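Local atomic coordinates of peptidase S8 and S53, subtilisin, kexin, sedolisin (Mycobacterium smegmatis, PDB entry 4KG7), a protein that probably cleaves protein substrates as a subtilisin-like serine endopeptidase, the mycosin MycP3 associated with the ESX-3 type VII secretion system of mycobacteria. Residues L82-A87 against A113-P118; H61-G66 against V124-R129. One frame throughout, in Å; residues are numbered along the deposited sequence.

Contact 1: residues L82-A87 against A113-P118; sequences LPNVEA and AGQPGP
Asn84 and Leu82, on the loop that enters edge strand 85-90 of the parallel subtilisin-fold sheet, meet Ala113 and Gly114, on the segment that follows the helix 104-113 region toward strand 129-134. The close-packed half of the contact is polar at its centre. Asn84 ND2 donates to Ala113 O over 3.1 Å with an N-H...O angle of 150°, and it approaches tilted out of the plane of that carbonyl. Its CG sits between the backbone N and the carbonyl carbon (chi1 55°), a position that turns the amide toward Ala113 O. The same ND2 also bonds the backbone carbonyl of Ala128, so two acceptors on different chain segments fix how the amide is turned. Asn84 OD1, by contrast, is buried here with no polar partner in the model.

Gln115 reinforces the same spot: its NE2 lies 3.0 Å from Ala113 O in a weak bond, its stronger partner being Pro126 O. Ala113 O therefore receives two amide donors, whose planes are 72° apart. Alongside the amides, Leu82 brings one methyl, CD2, to 3.9 Å from Gly114 CA, a purely van der Waals approach, while its side chain also packs on Leu130 of the neighbouring strand.

The outer side is looser. Exposed Pro83 touches only CG of Gln115, whose chain bends at chi2, and beyond this pair the two segments diverge: Val85 to Ala87 follow the sheet, and Pro116 to Pro118 lead away from it. The total area buried is modest, 206 Å². On this solvent side the touch comes down to one ring carbon, Pro83 CD, 3.6 Å from Gln115 CG.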
# COMPACT_ATOMS: atom_id res chain seq x y z
N LEU A 82 -6.41 17.35 -1.46
CA LEU A 82 -6.47 16.31 -2.48
C LEU A 82 -7.42 16.71 -3.61
O LEU A 82 -8.48 16.12 -3.79
CB LEU A 82 -6.90 14.97 -1.89
CG LEU A 82 -5.87 14.29 -1.02
CD1 LEU A 82 -6.55 13.26 -0.13
CD2 LEU A 82 -4.72 13.71 -1.85
N PRO A 83 -7.03 17.74 -4.37
CA PRO A 83 -7.74 18.17 -5.56
C PRO A 83 -7.28 17.37 -6.79
O PRO A 83 -7.75 17.60 -7.92
CB PRO A 83 -7.28 19.62 -5.69
CG PRO A 83 -5.85 19.57 -5.24
CD PRO A 83 -5.82 18.54 -4.13
N ASN A 84 -6.32 16.46 -6.60
CA ASN A 84 -5.66 15.79 -7.72
C ASN A 84 -6.07 14.32 -7.80
O ASN A 84 -5.22 13.46 -8.11
CB ASN A 84 -4.13 15.93 -7.60
CG ASN A 84 -3.57 15.44 -6.27
OD1 ASN A 84 -4.22 15.55 -5.23
ND2 ASN A 84 -2.33 14.94 -6.30
N VAL A 85 -7.35 14.04 -7.51
CA VAL A 85 -7.85 12.64 -7.51
C VAL A 85 -8.94 12.35 -8.55
O VAL A 85 -10.00 13.01 -8.60
CB VAL A 85 -8.40 12.22 -6.14
CG1 VAL A 85 -8.58 10.71 -6.07
CG2 VAL A 85 -7.50 12.72 -5.02
N GLU A 86 -8.68 11.33 -9.34
CA GLU A 86 -9.50 10.88 -10.46
C GLU A 86 -10.32 9.67 -10.00
O GLU A 86 -9.82 8.82 -9.25
CB GLU A 86 -8.58 10.50 -11.65
CG GLU A 86 -9.26 9.83 -12.84
CD GLU A 86 -8.29 9.41 -13.95
OE1 GLU A 86 -7.08 9.72 -13.88
OE2 GLU A 86 -8.73 8.73 -14.90
N ALA A 87 -11.56 9.57 -10.46
CA ALA A 87 -12.40 8.43 -10.16
C ALA A 87 -11.89 7.16 -10.83
O ALA A 87 -11.64 7.17 -12.03
CB ALA A 87 -13.81 8.73 -10.65
N ALA A 113 0.44 11.96 -2.50
CA ALA A 113 0.37 13.14 -3.37
C ALA A 113 -0.53 14.22 -2.80
O ALA A 113 -1.01 15.09 -3.54
CB ALA A 113 -0.10 12.74 -4.74
N GLY A 114 -0.69 14.27 -1.48
CA GLY A 114 -1.33 15.42 -0.85
C GLY A 114 -0.57 16.73 -1.12
O GLY A 114 0.63 16.72 -1.34
N GLN A 115 -1.30 17.83 -1.09
CA GLN A 115 -0.73 19.11 -1.46
C GLN A 115 -0.13 19.81 -0.26
O GLN A 115 -0.64 19.70 0.86
CB GLN A 115 -1.79 20.00 -2.08
CG GLN A 115 -2.38 19.42 -3.35
CD GLN A 115 -1.29 19.15 -4.37
OE1 GLN A 115 -0.64 20.10 -4.85
NE2 GLN A 115 -1.08 17.88 -4.69
N PRO A 116 0.96 20.55 -0.48
CA PRO A 116 1.46 21.43 0.57
C PRO A 116 0.41 22.49 0.87
O PRO A 116 -0.50 22.70 0.09
CB PRO A 116 2.72 22.05 -0.05
CG PRO A 116 2.52 21.93 -1.51
CD PRO A 116 1.78 20.63 -1.71
N GLY A 117 0.54 23.14 2.01
CA GLY A 117 -0.46 24.09 2.43
C GLY A 117 0.08 24.95 3.56
O GLY A 117 1.30 25.09 3.71
N PRO A 118 -0.83 25.52 4.37
CA PRO A 118 -0.44 26.47 5.40
C PRO A 118 0.04 25.79 6.69
O PRO A 118 -0.40 26.12 7.79
CB PRO A 118 -1.73 27.26 5.62
CG PRO A 118 -2.80 26.25 5.41
CD PRO A 118 -2.29 25.32 4.34

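Contact 2: residues H61-G66 against V124-R129; sequences HSRGAG and VAPEAR
A type I beta turn, Ala125 to Ala128, just before strand 129-134, packs against the loop joining helix 55-59 to strand 68-73. One direct hydrogen bond crosses the contact: Glu127 N, inside the turn, donates to Arg63 O over 2.9 Å at 150°. Gly64 follows with positive phi and brings its CA within 4.2 Å of Ala125 CB, with no side chain between the backbones. Ala128 CA adds a CA-H...O contact to Gly64 O.

On the outer side, the Arg63 guanidinium lays one face over Pro126 CG, which is offset toward the rim and 3.2 Å from Arg63 NH2. Bending at chi3 (70°) turns the group across the proline ring. Glu127 OE2 comes instead to its edge, in plane, 3.5 Å from Arg63 NE, a long salt bridge in which the carboxylate plane is twisted 76° from the guanidinium. One water also joins OE2 to NE, weakly on the NE side, and a second accepts from Gly66 N and donates to Glu127 O. Trp59 supplies a cation-pi partner for Arg63. Together with the Ser62 ST turn, whose OG accepts from Gly64 N, this is two turns docked together at the entrances to adjacent strands of a parallel alpha/beta sheet.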
# COMPACT_ATOMS: atom_id res chain seq x y z
N HIS A 61 14.88 17.35 -6.91
CA HIS A 61 15.04 16.49 -8.08
C HIS A 61 13.74 16.21 -8.81
O HIS A 61 13.72 16.14 -10.03
CB HIS A 61 15.71 15.17 -7.67
CG HIS A 61 17.08 15.36 -7.10
ND1 HIS A 61 18.20 15.51 -7.90
CD2 HIS A 61 17.52 15.48 -5.82
CE1 HIS A 61 19.26 15.71 -7.14
NE2 HIS A 61 18.88 15.67 -5.87
N SER A 62 12.65 16.07 -8.06
CA SER A 62 11.38 15.65 -8.64
C SER A 62 10.24 15.91 -7.66
O SER A 62 10.43 15.80 -6.45
CB SER A 62 11.42 14.17 -9.00
OG SER A 62 10.19 13.77 -9.56
N ARG A 63 9.06 16.22 -8.20
CA ARG A 63 7.82 16.30 -7.42
C ARG A 63 6.74 15.34 -7.97
O ARG A 63 5.59 15.40 -7.55
CB ARG A 63 7.31 17.74 -7.38
CG ARG A 63 8.18 18.58 -6.45
CD ARG A 63 7.82 20.03 -6.47
NE ARG A 63 6.55 20.36 -5.86
CZ ARG A 63 6.26 20.31 -4.55
NH1 ARG A 63 7.12 19.83 -3.65
NH2 ARG A 63 5.06 20.71 -4.15
N GLY A 64 7.12 14.49 -8.92
CA GLY A 64 6.23 13.46 -9.42
C GLY A 64 5.42 13.88 -10.66
O GLY A 64 4.47 13.21 -11.01
N ALA A 65 5.80 14.98 -11.31
CA ALA A 65 5.07 15.43 -12.49
C ALA A 65 4.95 14.34 -13.55
O ALA A 65 5.89 13.60 -13.82
CB ALA A 65 5.72 16.67 -13.08
N GLY A 66 3.76 14.26 -14.13
CA GLY A 66 3.45 13.35 -15.20
C GLY A 66 3.10 11.95 -14.78
O GLY A 66 2.79 11.13 -15.64
N VAL A 124 4.47 13.09 -0.75
CA VAL A 124 5.80 12.84 -1.33
C VAL A 124 5.91 13.41 -2.75
O VAL A 124 6.95 13.94 -3.16
CB VAL A 124 6.10 11.32 -1.36
CG1 VAL A 124 7.41 11.02 -2.07
CG2 VAL A 124 6.13 10.76 0.04
N ALA A 125 4.85 13.21 -3.52
CA ALA A 125 4.82 13.49 -4.94
C ALA A 125 3.60 14.36 -5.27
O ALA A 125 2.68 13.93 -5.96
CB ALA A 125 4.76 12.16 -5.71
N PRO A 126 3.61 15.64 -4.84
CA PRO A 126 2.39 16.44 -4.93
C PRO A 126 2.01 16.79 -6.37
O PRO A 126 0.88 17.20 -6.62
CB PRO A 126 2.71 17.69 -4.11
CG PRO A 126 4.17 17.69 -3.93
CD PRO A 126 4.70 16.32 -4.13
N GLU A 127 2.94 16.65 -7.32
CA GLU A 127 2.60 16.92 -8.72
C GLU A 127 2.11 15.66 -9.45
O GLU A 127 1.72 15.74 -10.63
CB GLU A 127 3.77 17.57 -9.44
CG GLU A 127 4.03 18.99 -8.94
CD GLU A 127 5.13 19.69 -9.69
OE1 GLU A 127 5.45 19.27 -10.81
OE2 GLU A 127 5.67 20.69 -9.18
N ALA A 128 2.11 14.52 -8.78
CA ALA A 128 1.52 13.31 -9.35
C ALA A 128 -0.01 13.40 -9.32
O ALA A 128 -0.58 14.19 -8.58
CB ALA A 128 2.00 12.09 -8.60
N ARG A 129 -0.66 12.60 -10.14
CA ARG A 129 -2.11 12.50 -10.12
C ARG A 129 -2.47 11.17 -9.51
O ARG A 129 -1.72 10.21 -9.60
CB ARG A 129 -2.65 12.60 -11.52
CG ARG A 129 -2.67 14.05 -11.99
CD ARG A 129 -3.29 14.20 -13.36
NE ARG A 129 -2.57 13.45 -14.41
CZ ARG A 129 -2.86 12.21 -14.83
NH1 ARG A 129 -3.84 11.50 -14.30
NH2 ARG A 129 -2.13 11.68 -15.81
O HOH W 1 5.12 22.81 -7.25
O HOH W 2 1.10 14.70 -13.01

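How the contacts relate
Contact 1 is nested along the chain within the loop closed by contact 2, and their centres lie 11 Å apart on the same side of the molecule. Two probable hydrogen bonds couple them: Gln115 NE2 to Pro126 O at 2.8 Å and Asn84 ND2 to Ala128 O at 3.0 Å. Ala113 CB also packs 3.3 Å from Ala125 O. The 124-129 turn thus lies between 82-87 and 61-66, just as strand 129-134 lies between strands 85-90 and 68-73. Contact 2 is away from the predicted charge relay system, whereas in contact 1 the Leu82 side chain is about 11 Å from those of Asp73 and His104.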